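Local coordinates for protein ralf, proline/betaine transporter (Legionella pneumophila, PDB 4D7Q) that probably acts as a guanine-nucleotide exchange factor, here as an engineered fusion of the Legionella RalF Sec7 domain with the Rickettsia prowazekii RalF capping domain, at residues 223-228 with 280-285; 166-171 with 187-192. The protein carries 2 engineered substitutions. All blocks are in the same frame, centred on the assembly; numbering follows the deposited sequence.

Contact 1. Residues 223-228 with 280-285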
loop_
_atom_site.group_PDB
_atom_site.type_symbol
_atom_site.label_atom_id
_atom_site.label_comp_id
_atom_site.label_asym_id
_atom_site.label_seq_id
_atom_site.Cartn_x
_atom_site.Cartn_y
_atom_site.Cartn_z
ATOM N N LYS A 223 -7.057 15.929 17.017
ATOM C CA LYS A 223 -7.436 17.344 16.857
ATOM C C LYS A 223 -6.173 18.218 16.786
ATOM O O LYS A 223 -6.032 19.028 15.874
ATOM C CB LYS A 223 -8.326 17.818 18.021
ATOM C CG LYS A 223 -8.735 19.296 17.907
ATOM C CD LYS A 223 -9.028 19.939 19.256
ATOM C CE LYS A 223 -10.482 19.850 19.648
ATOM N NZ LYS A 223 -10.712 20.368 21.022
ATOM N N GLN A 224 -5.252 18.017 17.742
ATOM C CA GLN A 224 -4.000 18.756 17.847
ATOM C C GLN A 224 -3.064 18.458 16.676
ATOM O O GLN A 224 -2.570 19.393 16.042
ATOM C CB GLN A 224 -3.335 18.483 19.199
ATOM C CG GLN A 224 -4.097 19.105 20.362
ATOM C CD GLN A 224 -3.428 18.818 21.669
ATOM O OE1 GLN A 224 -3.647 17.777 22.293
ATOM N NE2 GLN A 224 -2.568 19.722 22.092
ATOM N N LEU A 225 -2.874 17.167 16.348
ATOM C CA LEU A 225 -2.037 16.753 15.228
ATOM C C LEU A 225 -2.528 17.367 13.926
ATOM O O LEU A 225 -1.743 17.994 13.217
ATOM C CB LEU A 225 -1.958 15.214 15.134
ATOM C CG LEU A 225 -1.199 14.621 13.941
ATOM C CD1 LEU A 225 0.275 15.055 13.926
ATOM C CD2 LEU A 225 -1.321 13.119 13.925
ATOM N N ASN A 226 -3.836 17.248 13.657
ATOM C CA ASN A 226 -4.477 17.791 12.468
ATOM C C ASN A 226 -4.331 19.329 12.368
ATOM O O ASN A 226 -4.110 19.832 11.267
ATOM C CB ASN A 226 -5.939 17.341 12.387
ATOM C CG ASN A 226 -6.663 17.898 11.193
ATOM O OD1 ASN A 226 -6.283 17.658 10.042
ATOM N ND2 ASN A 226 -7.689 18.701 11.441
ATOM N N GLN A 227 -4.434 20.061 13.516
ATOM C CA GLN A 227 -4.254 21.521 13.577
ATOM C C GLN A 227 -2.856 21.917 13.066
ATOM O O GLN A 227 -2.749 22.889 12.320
ATOM C CB GLN A 227 -4.462 22.053 14.998
ATOM C CG GLN A 227 -5.926 22.269 15.357
ATOM C CD GLN A 227 -6.169 22.593 16.816
ATOM O OE1 GLN A 227 -5.263 22.551 17.664
ATOM N NE2 GLN A 227 -7.416 22.919 17.141
ATOM N N PHE A 228 -1.795 21.156 13.439
ATOM C CA PHE A 228 -0.436 21.434 12.954
ATOM C C PHE A 228 -0.368 21.254 11.452
ATOM O O PHE A 228 0.220 22.084 10.763
ATOM C CB PHE A 228 0.617 20.540 13.629
ATOM C CG PHE A 228 0.799 20.749 15.112
ATOM C CD1 PHE A 228 1.122 22.004 15.621
ATOM C CD2 PHE A 228 0.719 19.676 15.994
ATOM C CE1 PHE A 228 1.283 22.194 16.991
ATOM C CE2 PHE A 228 0.878 19.867 17.362
ATOM C CZ PHE A 228 1.167 21.119 17.853
ATOM N N ILE A 280 3.681 7.720 11.829
ATOM C CA ILE A 280 2.233 7.907 11.827
ATOM C C ILE A 280 1.822 8.249 10.403
ATOM O O ILE A 280 2.099 9.352 9.935
ATOM C CB ILE A 280 1.620 8.953 12.812
ATOM C CG1 ILE A 280 2.192 8.902 14.251
ATOM C CG2 ILE A 280 0.080 8.805 12.810
ATOM C CD1 ILE A 280 1.784 10.190 15.126
ATOM N N GLN A 281 1.112 7.341 9.737
ATOM C CA GLN A 281 0.571 7.625 8.402
ATOM C C GLN A 281 -0.813 8.211 8.613
ATOM O O GLN A 281 -1.642 7.588 9.280
ATOM C CB GLN A 281 0.482 6.380 7.552
ATOM C CG GLN A 281 1.831 5.740 7.223
ATOM C CD GLN A 281 1.573 4.435 6.525
ATOM O OE1 GLN A 281 0.839 4.376 5.540
ATOM N NE2 GLN A 281 2.103 3.353 7.060
ATOM N N VAL A 282 -1.023 9.444 8.107
ATOM C CA VAL A 282 -2.256 10.236 8.225
ATOM C C VAL A 282 -3.025 10.217 6.886
ATOM O O VAL A 282 -2.482 10.608 5.847
ATOM C CB VAL A 282 -1.988 11.703 8.696
ATOM C CG1 VAL A 282 -3.296 12.528 8.733
ATOM C CG2 VAL A 282 -1.291 11.737 10.070
ATOM N N TYR A 283 -4.306 9.828 6.957
ATOM C CA TYR A 283 -5.250 9.768 5.841
ATOM C C TYR A 283 -6.489 10.520 6.164
ATOM O O TYR A 283 -7.087 10.315 7.221
ATOM C CB TYR A 283 -5.660 8.322 5.531
ATOM C CG TYR A 283 -4.505 7.455 5.108
ATOM C CD1 TYR A 283 -3.663 6.866 6.054
ATOM C CD2 TYR A 283 -4.231 7.236 3.762
ATOM C CE1 TYR A 283 -2.567 6.105 5.668
ATOM C CE2 TYR A 283 -3.167 6.436 3.367
ATOM C CZ TYR A 283 -2.345 5.863 4.324
ATOM O OH TYR A 283 -1.273 5.112 3.931
ATOM N N LYS A 284 -6.901 11.381 5.256
ATOM C CA LYS A 284 -8.142 12.134 5.423
ATOM C C LYS A 284 -8.876 12.138 4.066
ATOM O O LYS A 284 -8.192 12.237 3.030
ATOM C CB LYS A 284 -7.874 13.577 5.903
ATOM C CG LYS A 284 -7.285 13.686 7.321
ATOM C CD LYS A 284 -7.472 15.065 7.950
ATOM C CE LYS A 284 -6.677 16.144 7.253
ATOM N NZ LYS A 284 -7.239 17.497 7.517
ATOM N N PRO A 285 -10.231 11.996 4.050
ATOM C CA PRO A 285 -10.978 12.048 2.768
ATOM C C PRO A 285 -10.527 13.192 1.868
ATOM O O PRO A 285 -10.385 14.331 2.311
ATOM C CB PRO A 285 -12.444 12.211 3.213
ATOM C CG PRO A 285 -12.478 11.510 4.515
ATOM C CD PRO A 285 -11.166 11.849 5.189
#
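In the capping domain, taken from Rickettsia RalF, helix 220-230 lies over one face of the antiparallel sheet, where L225 packs against I280 and V282 of strand 277-283 and N226 meets K284 just past the strand's end. The apolar part rests on one methyl of the leucine: L225 CD2 is 4.1 Å from V282 CG2 and 4.4 Å from I280 CD1, and the side chains of L225 and V282 pass one another head to tail. The polar part is a single short bond, K284 NZ to N226 OD1 at 2.7 Å. The ammonium approaches at a C=O...N angle of 141°, tilted 16° from the carbonyl plane; a bend at chi3 (-67°) turns the end of the lysine chain toward it. K284 NZ also forms a salt bridge with E230, one turn farther along the helix, while N226 ND2 has weak bonds to E230 and S216. The ammonium is thus bonded to an amide oxygen and paired with a carboxylate, which probably favours its charged form and ties the strand end to the helix beside the leucine packing.

Contact 2. Residues 166-171 with 187-192. Engineered in segment 166-171: Y166 (natural residue Asp).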
loop_
_atom_site.group_PDB
_atom_site.type_symbol
_atom_site.label_atom_id
_atom_site.label_comp_id
_atom_site.label_asym_id
_atom_site.label_seq_id
_atom_site.Cartn_x
_atom_site.Cartn_y
_atom_site.Cartn_z
ATOM N N TYR A 166 -17.449 11.627 -22.898
ATOM C CA TYR A 166 -17.024 13.001 -23.164
ATOM C C TYR A 166 -16.316 13.582 -21.951
ATOM O O TYR A 166 -15.320 14.282 -22.108
ATOM C CB TYR A 166 -18.210 13.921 -23.549
ATOM C CG TYR A 166 -17.745 15.329 -23.880
ATOM C CD1 TYR A 166 -16.832 15.559 -24.910
ATOM C CD2 TYR A 166 -18.155 16.420 -23.119
ATOM C CE1 TYR A 166 -16.377 16.844 -25.203
ATOM C CE2 TYR A 166 -17.723 17.716 -23.417
ATOM C CZ TYR A 166 -16.831 17.920 -24.462
ATOM O OH TYR A 166 -16.359 19.173 -24.764
ATOM N N GLY A 167 -16.869 13.321 -20.758
ATOM C CA GLY A 167 -16.342 13.811 -19.494
ATOM C C GLY A 167 -14.962 13.254 -19.254
ATOM O O GLY A 167 -14.073 13.972 -18.791
ATOM N N LEU A 168 -14.762 11.981 -19.637
ATOM C CA LEU A 168 -13.471 11.309 -19.476
ATOM C C LEU A 168 -12.405 11.937 -20.363
ATOM O O LEU A 168 -11.299 12.174 -19.882
ATOM C CB LEU A 168 -13.576 9.787 -19.709
ATOM C CG LEU A 168 -12.255 8.993 -19.509
ATOM C CD1 LEU A 168 -11.752 9.061 -18.045
ATOM C CD2 LEU A 168 -12.357 7.573 -20.035
ATOM N N LYS A 169 -12.767 12.265 -21.624
ATOM C CA LYS A 169 -11.865 12.923 -22.587
ATOM C C LYS A 169 -11.463 14.307 -22.078
ATOM O O LYS A 169 -10.282 14.646 -22.097
ATOM C CB LYS A 169 -12.537 13.031 -23.968
ATOM C CG LYS A 169 -12.643 11.682 -24.703
ATOM C CD LYS A 169 -13.727 11.762 -25.753
ATOM C CE LYS A 169 -13.672 10.618 -26.723
ATOM N NZ LYS A 169 -14.718 10.770 -27.768
ATOM N N ARG A 170 -12.434 15.080 -21.571
ATOM C CA ARG A 170 -12.162 16.420 -21.004
ATOM C C ARG A 170 -11.271 16.263 -19.769
ATOM O O ARG A 170 -10.324 17.002 -19.591
ATOM C CB ARG A 170 -13.486 17.122 -20.595
ATOM C CG ARG A 170 -14.347 17.604 -21.753
ATOM C CD ARG A 170 -13.793 18.823 -22.445
ATOM N NE ARG A 170 -13.902 20.046 -21.641
ATOM C CZ ARG A 170 -13.587 21.255 -22.089
ATOM N NH1 ARG A 170 -13.140 21.415 -23.327
ATOM N NH2 ARG A 170 -13.706 22.313 -21.302
ATOM N N ASN A 171 -11.536 15.236 -18.956
ATOM C CA ASN A 171 -10.779 14.965 -17.732
ATOM C C ASN A 171 -9.302 14.617 -17.931
ATOM O O ASN A 171 -8.495 14.879 -17.033
ATOM C CB ASN A 171 -11.481 13.862 -16.923
ATOM C CG ASN A 171 -10.930 13.759 -15.529
ATOM O OD1 ASN A 171 -11.252 14.552 -14.637
ATOM N ND2 ASN A 171 -9.992 12.866 -15.369
ATOM N N GLU A 187 -12.527 6.001 -25.794
ATOM C CA GLU A 187 -13.891 5.473 -25.955
ATOM C C GLU A 187 -13.920 3.989 -25.589
ATOM O O GLU A 187 -14.853 3.536 -24.927
ATOM C CB GLU A 187 -14.374 5.666 -27.390
ATOM C CG GLU A 187 -14.769 7.090 -27.706
ATOM C CD GLU A 187 -14.787 7.429 -29.183
ATOM O OE1 GLU A 187 -14.880 6.499 -30.014
ATOM O OE2 GLU A 187 -14.721 8.633 -29.509
ATOM N N GLU A 188 -12.866 3.294 -25.966
ATOM C CA GLU A 188 -12.666 1.888 -25.683
ATOM C C GLU A 188 -12.322 1.647 -24.208
ATOM O O GLU A 188 -12.838 0.753 -23.596
ATOM C CB GLU A 188 -11.605 1.299 -26.604
ATOM C CG GLU A 188 -12.064 1.179 -28.046
ATOM C CD GLU A 188 -10.951 0.986 -29.079
ATOM O OE1 GLU A 188 -9.741 1.089 -28.756
ATOM O OE2 GLU A 188 -11.304 0.741 -30.254
ATOM N N LEU A 189 -11.450 2.474 -23.672
ATOM C CA LEU A 189 -11.144 2.484 -22.270
ATOM C C LEU A 189 -12.403 2.612 -21.416
ATOM O O LEU A 189 -12.646 1.802 -20.584
ATOM C CB LEU A 189 -10.159 3.585 -21.943
ATOM C CG LEU A 189 -9.626 3.508 -20.521
ATOM C CD1 LEU A 189 -8.163 3.149 -20.438
ATOM C CD2 LEU A 189 -9.886 4.793 -19.808
ATOM N N TYR A 190 -13.196 3.629 -21.694
ATOM C CA TYR A 190 -14.468 3.825 -21.046
ATOM C C TYR A 190 -15.451 2.642 -21.166
ATOM O O TYR A 190 -16.010 2.244 -20.201
ATOM C CB TYR A 190 -15.113 5.110 -21.519
ATOM C CG TYR A 190 -16.274 5.554 -20.685
ATOM C CD1 TYR A 190 -17.535 5.046 -20.887
ATOM C CD2 TYR A 190 -16.105 6.490 -19.709
ATOM C CE1 TYR A 190 -18.589 5.444 -20.115
ATOM C CE2 TYR A 190 -17.153 6.904 -18.934
ATOM C CZ TYR A 190 -18.393 6.374 -19.145
ATOM O OH TYR A 190 -19.423 6.783 -18.396
ATOM N N SER A 191 -15.608 2.114 -22.370
ATOM C CA SER A 191 -16.460 0.955 -22.643
ATOM C C SER A 191 -16.074 -0.253 -21.772
ATOM O O SER A 191 -16.948 -0.896 -21.209
ATOM C CB SER A 191 -16.389 0.582 -24.127
ATOM O OG SER A 191 -17.217 -0.542 -24.376
ATOM N N GLU A 192 -14.764 -0.525 -21.623
ATOM C CA GLU A 192 -14.267 -1.649 -20.816
ATOM C C GLU A 192 -14.416 -1.399 -19.327
ATOM O O GLU A 192 -14.699 -2.337 -18.581
ATOM C CB GLU A 192 -12.813 -1.932 -21.141
ATOM C CG GLU A 192 -12.588 -2.419 -22.554
ATOM C CD GLU A 192 -11.132 -2.740 -22.789
ATOM O OE1 GLU A 192 -10.605 -3.625 -22.085
ATOM O OE2 GLU A 192 -10.501 -2.056 -23.620
#
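L168 and K169 of helix 165-171 meet L189, Y190 and E187 of helix 183-195, two helices of the all-helical Sec7 domain, the Legionella part of the fusion. The axes of the two short segments approach to 10.1 Å and their directions differ by 123°. The polar link is a salt bridge, K169 NZ donating to E187 OE2 at 2.8 Å. It uses the anti lone pair of that oxygen, the one facing away from the other carboxylate oxygen, so the lysine grips the glutamate from one side and does not bridge both oxygens. Both chains stretch out past CG, and their methylenes also touch, K169 CE lying 3.8 Å from E187 CG; the lysine's aliphatic part leans further on A183 and L186. Deeper in, L168 CD2 fills the angle between two partners: it is 3.7 Å from L189 CD2, the two leucines set roughly perpendicular, and 3.9 Å from Y190 CD2. It reaches the tyrosine at the ring edge, in the ring plane. The phenol's partner lies just before helix 165-171: Y190 OH is satisfied by a hydrogen bond to the carbonyl oxygen of M163. Helix 135-152 lies under the contact, Q144 touching L168, T145 touching L189 and L148 touching Y190. The chemistry therefore divides by depth: leucine methyls and a ring edge pack inside, while one ion pair in a partly exposed place joins the helices, its strength probably tempered by solvent and by the less basic anti lone pair.

Overall arrangement
Contact 2 comes first along the chain and closes before contact 1 opens. It joins helices 165-171 and 183-195 of the Sec7 domain; contact 1 joins helix 220-230 to strand 277-283 in the six-stranded antiparallel sheet of the capping domain. Their centres are about 35 Å apart and their nearest atoms about 17 Å apart. The two share no helix or strand. Contact 1 is buried, whereas contact 2 is only partly so. The strand of contact 1 also reaches the Sec7 part, through Q281 with E109 and Y283 with A110; because the chain is a chimera, those bonds join sequences from two different bacteria and need not be those of either natural protein.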